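Local coordinates for protein polysaccharide Lyase Family 6 (PDB 6QPS) that cleaves alginate as a mannuronic acid-specific polysaccharide lyase and binds calcium, at residues 166-171 / 195-200; 199-204 / 232-237. All coordinates share one frame; numbering follows the deposited sequence.

How the interactions relate
Interactions 1 and 2 are successive steps along a right-handed parallel beta-helix, the fold of this lyase family: 195-200 packs on the coil before it, 199-204 on the coil after. N199 and F200 belong to both, and the two centres are about 8 Å apart. Toward 166-171 the N199 amide gives through ND2 and takes through OD1; toward 232-237 N199 N and ND2 both give to N234 OD1, and N234 ND2 reaches back to I196 O at 3.0 Å. Neither contact builds the calcium site. Interaction 1 is remote from it; in interaction 2 the side chain of F236 is about 9 Å from that of the calcium ligand E213 and about 14 Å from the ion.

Interaction 1 of 2, residues 166-171 / 195-200; sequences IDHCYF and LIDHNF
N199 holds the turn at H168 and C169 from both ends of its amide. Its CG, anti to the carbonyl carbon (chi1 -58°), brings ND2 to I166 O at 3.0 Å, nearly straight but from above the carbonyl plane. At the other end OD1 accepts C169 N at 2.9 Å. The two bonds fix the flip of the amide, and D197 N is a second donor to I166 O. An asparagine recurring at this turn on successive coils, N234 being the next, is familiar from parallel beta-helices.

Backbone bonds follow parallel pairing before the turn, I166 N to L195 O, and after it, F200 N to C169 O and F171 N to F200 O; H168 N to D197 O bridges the turn itself.

Among the rings, H168 and H198 run side by side, planes 2° apart but barely overlapping; H198 CB sits over one face of H168, 3.6 Å from its centroid. In-plane donation from H168 ND1 to the anti lone pair of D167 OD2, at 2.7 Å, settles the rotation of that ring. Y170 and F200 are likewise slid apart, CE2 of Y170 touching CD1 of F200 at 3.5 Å.

R131 pairs with D167 and R165 with D197. Strand 131-138 flanks 166-171 and strand 230-237 flanks 195-200, while helix 454-465 packs on Y170 and F200, its N459 bonding the Y170 hydroxyl.

Interaction 2 of 2, residues 199-204 / 232-237; sequences NFFGER and EDNVFF
N234 OD1 accepts N199 N at 2.9 Å and N199 ND2 at 3.0 Å, the donors arriving from opposite faces of its plane. The two amides lie side by side, planes 5° apart. Beyond them parallel pairing takes over: V235 N donates to N199 O, F201 N to V235 O and F237 N to F201 O.

F201 and F236, both with CG anti to the carbonyl carbon, lie nearly parallel but slid apart; CD1 of F201 sits over one face of F236, 3.4 Å from its CE2. On the other side of the strands F200 crosses V235 and F237 obliquely, CE2 against V235 CG1 at 3.6 Å and CZ against F237 CB at 3.5 Å. Like side chains recurring at the same place on successive coils, here asparagines at the turn and phenylalanines along the strands, are well known from parallel beta-helices. A leucine in place of N234 would probably leave the N199 backbone N-H without its acceptor and the N199 amide less firmly held.

Further out, N258 OD1 accepts N234 N, and N234 ND2 donates to I196 O. F260 stacks on F236, F171 meets F201, and I215 touches both F201 and F236. Helix 454-465 covers F200 and, through N459, F237.

Interaction 1 of 2, residues 166-171 / 195-200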
loop_
_atom_site.group_PDB
_atom_site.type_symbol
_atom_site.label_atom_id
_atom_site.label_comp_id
_atom_site.label_asym_id
_atom_site.label_seq_id
_atom_site.Cartn_x
_atom_site.Cartn_y
_atom_site.Cartn_z
ATOM N N ILE A 166 -4.612 11.198 1.292
ATOM C CA ILE A 166 -4.926 10.507 2.543
ATOM C C ILE A 166 -3.656 10.556 3.399
ATOM O O ILE A 166 -2.632 9.983 3.005
ATOM C CB ILE A 166 -5.307 9.036 2.290
ATOM C CG1 ILE A 166 -6.408 8.900 1.225
ATOM C CG2 ILE A 166 -5.705 8.347 3.602
ATOM C CD1 ILE A 166 -7.721 9.506 1.580
ATOM N N ASP A 167 -3.715 11.194 4.563
ATOM C CA ASP A 167 -2.498 11.357 5.355
ATOM C C ASP A 167 -2.758 11.390 6.860
ATOM O O ASP A 167 -3.798 11.856 7.345
ATOM C CB ASP A 167 -1.707 12.621 4.928
ATOM C CG ASP A 167 -2.438 13.915 5.305
ATOM O OD1 ASP A 167 -3.325 14.342 4.536
ATOM O OD2 ASP A 167 -2.178 14.490 6.404
ATOM N N HIS A 168 -1.757 10.926 7.603
ATOM C CA HIS A 168 -1.800 10.967 9.067
ATOM C C HIS A 168 -3.041 10.275 9.627
ATOM O O HIS A 168 -3.546 10.646 10.688
ATOM C CB HIS A 168 -1.637 12.390 9.601
ATOM C CG HIS A 168 -0.329 13.019 9.223
ATOM N ND1 HIS A 168 -0.176 13.798 8.098
ATOM C CD2 HIS A 168 0.891 12.980 9.822
ATOM C CE1 HIS A 168 1.079 14.209 8.019
ATOM N NE2 HIS A 168 1.748 13.728 9.050
ATOM N N CYS A 169 -3.492 9.208 8.971
ATOM C CA CYS A 169 -4.639 8.415 9.412
ATOM C C CYS A 169 -4.182 7.085 10.007
ATOM O O CYS A 169 -3.034 6.665 9.844
ATOM C CB CYS A 169 -5.589 8.155 8.239
ATOM S SG CYS A 169 -6.483 9.613 7.607
ATOM N N TYR A 170 -5.096 6.430 10.726
ATOM C CA TYR A 170 -4.882 5.098 11.302
ATOM C C TYR A 170 -6.017 4.206 10.832
ATOM O O TYR A 170 -7.192 4.551 11.027
ATOM C CB TYR A 170 -4.897 5.188 12.829
ATOM C CG TYR A 170 -4.719 3.895 13.606
ATOM C CD1 TYR A 170 -5.809 3.162 14.022
ATOM C CD2 TYR A 170 -3.461 3.428 13.939
ATOM C CE1 TYR A 170 -5.656 1.987 14.774
ATOM C CE2 TYR A 170 -3.300 2.261 14.676
ATOM C CZ TYR A 170 -4.405 1.545 15.082
ATOM O OH TYR A 170 -4.227 0.370 15.815
ATOM N N PHE A 171 -5.672 3.083 10.203
ATOM C CA PHE A 171 -6.664 2.152 9.676
ATOM C C PHE A 171 -6.328 0.770 10.206
ATOM O O PHE A 171 -5.249 0.249 9.907
ATOM C CB PHE A 171 -6.618 2.089 8.147
ATOM C CG PHE A 171 -6.726 3.422 7.438
ATOM C CD1 PHE A 171 -5.605 4.044 6.919
ATOM C CD2 PHE A 171 -7.951 4.022 7.243
ATOM C CE1 PHE A 171 -5.717 5.237 6.224
ATOM C CE2 PHE A 171 -8.054 5.239 6.556
ATOM C CZ PHE A 171 -6.931 5.823 6.034
ATOM N N LEU A 195 -1.729 11.268 -3.341
ATOM C CA LEU A 195 -0.686 11.088 -2.336
ATOM C C LEU A 195 -1.249 10.379 -1.108
ATOM O O LEU A 195 -2.247 10.822 -0.531
ATOM C CB LEU A 195 -0.096 12.448 -1.959
ATOM C CG LEU A 195 0.987 12.445 -0.877
ATOM C CD1 LEU A 195 2.218 11.617 -1.277
ATOM C CD2 LEU A 195 1.385 13.867 -0.492
ATOM N N ILE A 196 -0.571 9.306 -0.694
ATOM C CA ILE A 196 -0.943 8.503 0.477
ATOM C C ILE A 196 0.301 8.525 1.361
ATOM O O ILE A 196 1.292 7.843 1.052
ATOM C CB ILE A 196 -1.336 7.076 0.069
ATOM C CG1 ILE A 196 -2.578 7.093 -0.854
ATOM C CG2 ILE A 196 -1.520 6.201 1.297
ATOM C CD1 ILE A 196 -2.747 5.848 -1.727
ATOM N N ASP A 197 0.283 9.317 2.445
ATOM C CA ASP A 197 1.494 9.562 3.215
ATOM C C ASP A 197 1.248 9.628 4.719
ATOM O O ASP A 197 0.217 10.111 5.200
ATOM C CB ASP A 197 2.211 10.859 2.753
ATOM C CG ASP A 197 1.423 12.125 3.077
ATOM O OD1 ASP A 197 0.400 12.386 2.435
ATOM O OD2 ASP A 197 1.821 12.858 4.026
ATOM N N HIS A 198 2.240 9.167 5.473
ATOM C CA HIS A 198 2.243 9.275 6.938
ATOM C C HIS A 198 1.047 8.584 7.594
ATOM O O HIS A 198 0.621 8.978 8.684
ATOM C CB HIS A 198 2.359 10.727 7.419
ATOM C CG HIS A 198 3.596 11.414 6.943
ATOM N ND1 HIS A 198 4.821 11.313 7.575
ATOM C CD2 HIS A 198 3.788 12.231 5.886
ATOM C CE1 HIS A 198 5.708 12.050 6.925
ATOM N NE2 HIS A 198 5.112 12.603 5.883
ATOM N N ASN A 199 0.520 7.532 6.967
ATOM C CA ASN A 199 -0.558 6.758 7.571
ATOM C C ASN A 199 0.000 5.537 8.286
ATOM O O ASN A 199 1.095 5.048 7.977
ATOM C CB ASN A 199 -1.540 6.303 6.496
ATOM C CG ASN A 199 -2.112 7.449 5.743
ATOM O OD1 ASN A 199 -2.913 8.219 6.258
ATOM N ND2 ASN A 199 -1.720 7.568 4.493
ATOM N N PHE A 200 -0.757 5.066 9.278
ATOM C CA PHE A 200 -0.467 3.838 10.008
ATOM C C PHE A 200 -1.552 2.819 9.649
ATOM O O PHE A 200 -2.709 2.943 10.080
ATOM C CB PHE A 200 -0.421 4.118 11.516
ATOM C CG PHE A 200 0.232 3.017 12.340
ATOM C CD1 PHE A 200 -0.448 1.847 12.627
ATOM C CD2 PHE A 200 1.522 3.173 12.818
ATOM C CE1 PHE A 200 0.153 0.855 13.394
ATOM C CE2 PHE A 200 2.122 2.182 13.573
ATOM C CZ PHE A 200 1.436 1.029 13.843
#

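Interaction 2 of 2, residues 199-204 / 232-237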
loop_
_atom_site.group_PDB
_atom_site.type_symbol
_atom_site.label_atom_id
_atom_site.label_comp_id
_atom_site.label_asym_id
_atom_site.label_seq_id
_atom_site.Cartn_x
_atom_site.Cartn_y
_atom_site.Cartn_z
ATOM N N ASN A 199 0.520 7.532 6.967
ATOM C CA ASN A 199 -0.558 6.758 7.571
ATOM C C ASN A 199 0.000 5.537 8.286
ATOM O O ASN A 199 1.095 5.048 7.977
ATOM C CB ASN A 199 -1.540 6.303 6.496
ATOM C CG ASN A 199 -2.112 7.449 5.743
ATOM O OD1 ASN A 199 -2.913 8.219 6.258
ATOM N ND2 ASN A 199 -1.720 7.568 4.493
ATOM N N PHE A 200 -0.757 5.066 9.278
ATOM C CA PHE A 200 -0.467 3.838 10.008
ATOM C C PHE A 200 -1.552 2.819 9.649
ATOM O O PHE A 200 -2.709 2.943 10.080
ATOM C CB PHE A 200 -0.421 4.118 11.516
ATOM C CG PHE A 200 0.232 3.017 12.340
ATOM C CD1 PHE A 200 -0.448 1.847 12.627
ATOM C CD2 PHE A 200 1.522 3.173 12.818
ATOM C CE1 PHE A 200 0.153 0.855 13.394
ATOM C CE2 PHE A 200 2.122 2.182 13.573
ATOM C CZ PHE A 200 1.436 1.029 13.843
ATOM N N PHE A 201 -1.177 1.828 8.850
ATOM C CA PHE A 201 -2.065 0.728 8.481
ATOM C C PHE A 201 -1.781 -0.382 9.490
ATOM O O PHE A 201 -0.718 -1.003 9.451
ATOM C CB PHE A 201 -1.794 0.278 7.045
ATOM C CG PHE A 201 -2.073 1.336 6.005
ATOM C CD1 PHE A 201 -1.055 2.145 5.561
ATOM C CD2 PHE A 201 -3.341 1.527 5.474
ATOM C CE1 PHE A 201 -1.277 3.128 4.625
ATOM C CE2 PHE A 201 -3.572 2.507 4.501
ATOM C CZ PHE A 201 -2.539 3.313 4.090
ATOM N N GLY A 202 -2.681 -0.572 10.455
ATOM C CA GLY A 202 -2.499 -1.542 11.522
ATOM C C GLY A 202 -2.996 -2.939 11.204
ATOM O O GLY A 202 -3.190 -3.330 10.046
ATOM N N GLU A 203 -3.242 -3.687 12.272
ATOM C CA GLU A 203 -3.355 -5.124 12.161
ATOM C C GLU A 203 -4.478 -5.548 11.225
ATOM O O GLU A 203 -5.592 -5.005 11.249
ATOM C CB GLU A 203 -3.581 -5.711 13.551
ATOM C CG GLU A 203 -3.609 -7.241 13.532
ATOM C CD GLU A 203 -3.285 -7.876 14.872
ATOM O OE1 GLU A 203 -3.547 -7.241 15.911
ATOM O OE2 GLU A 203 -2.772 -9.016 14.873
ATOM N N ARG A 204 -4.185 -6.581 10.444
ATOM C CA ARG A 204 -5.183 -7.315 9.687
ATOM C C ARG A 204 -4.854 -8.790 9.836
ATOM O O ARG A 204 -3.752 -9.216 9.462
ATOM C CB ARG A 204 -5.187 -6.922 8.209
ATOM C CG ARG A 204 -6.427 -7.466 7.482
ATOM C CD ARG A 204 -6.631 -6.954 6.072
ATOM N NE ARG A 204 -7.955 -7.360 5.629
ATOM C CZ ARG A 204 -8.587 -6.857 4.569
ATOM N NH1 ARG A 204 -7.990 -5.954 3.802
ATOM N NH2 ARG A 204 -9.818 -7.268 4.301
ATOM N N GLU A 232 4.073 7.071 0.379
ATOM C CA GLU A 232 5.317 7.547 0.983
ATOM C C GLU A 232 5.210 7.678 2.498
ATOM O O GLU A 232 4.216 8.172 3.023
ATOM C CB GLU A 232 5.672 8.894 0.331
ATOM C CG GLU A 232 6.976 9.531 0.724
ATOM C CD GLU A 232 7.165 10.878 0.025
ATOM O OE1 GLU A 232 6.441 11.838 0.376
ATOM O OE2 GLU A 232 8.001 10.967 -0.921
ATOM N N ASP A 233 6.235 7.218 3.208
ATOM C CA ASP A 233 6.350 7.463 4.644
ATOM C C ASP A 233 5.182 6.864 5.440
ATOM O O ASP A 233 4.752 7.440 6.437
ATOM C CB ASP A 233 6.497 8.958 4.972
ATOM C CG ASP A 233 7.772 9.566 4.450
ATOM O OD1 ASP A 233 8.829 8.912 4.496
ATOM O OD2 ASP A 233 7.727 10.725 3.973
ATOM N N ASN A 234 4.688 5.695 5.031
ATOM C CA ASN A 234 3.634 5.012 5.770
ATOM C C ASN A 234 4.194 3.810 6.528
ATOM O O ASN A 234 5.215 3.230 6.144
ATOM C CB ASN A 234 2.539 4.476 4.838
ATOM C CG ASN A 234 1.902 5.555 3.969
ATOM O OD1 ASN A 234 1.026 6.311 4.409
ATOM N ND2 ASN A 234 2.306 5.604 2.695
ATOM N N VAL A 235 3.498 3.437 7.613
ATOM C CA VAL A 235 3.788 2.222 8.381
ATOM C C VAL A 235 2.707 1.182 8.112
ATOM O O VAL A 235 1.511 1.502 8.120
ATOM C CB VAL A 235 3.861 2.503 9.891
ATOM C CG1 VAL A 235 4.077 1.223 10.677
ATOM C CG2 VAL A 235 4.970 3.458 10.202
ATOM N N PHE A 236 3.143 -0.057 7.861
ATOM C CA PHE A 236 2.282 -1.239 7.749
ATOM C C PHE A 236 2.666 -2.162 8.903
ATOM O O PHE A 236 3.781 -2.692 8.937
ATOM C CB PHE A 236 2.458 -1.908 6.383
ATOM C CG PHE A 236 2.085 -0.994 5.243
ATOM C CD1 PHE A 236 2.992 -0.062 4.769
ATOM C CD2 PHE A 236 0.829 -1.033 4.691
ATOM C CE1 PHE A 236 2.642 0.809 3.752
ATOM C CE2 PHE A 236 0.478 -0.158 3.667
ATOM C CZ PHE A 236 1.380 0.768 3.216
ATOM N N PHE A 237 1.760 -2.349 9.858
ATOM C CA PHE A 237 2.022 -3.051 11.129
ATOM C C PHE A 237 1.096 -4.257 11.235
ATOM O O PHE A 237 -0.126 -4.103 11.368
ATOM C CB PHE A 237 1.777 -2.057 12.270
ATOM C CG PHE A 237 1.829 -2.626 13.676
ATOM C CD1 PHE A 237 0.668 -2.978 14.347
ATOM C CD2 PHE A 237 3.036 -2.714 14.351
ATOM C CE1 PHE A 237 0.709 -3.448 15.668
ATOM C CE2 PHE A 237 3.085 -3.195 15.670
ATOM C CZ PHE A 237 1.939 -3.563 16.317
#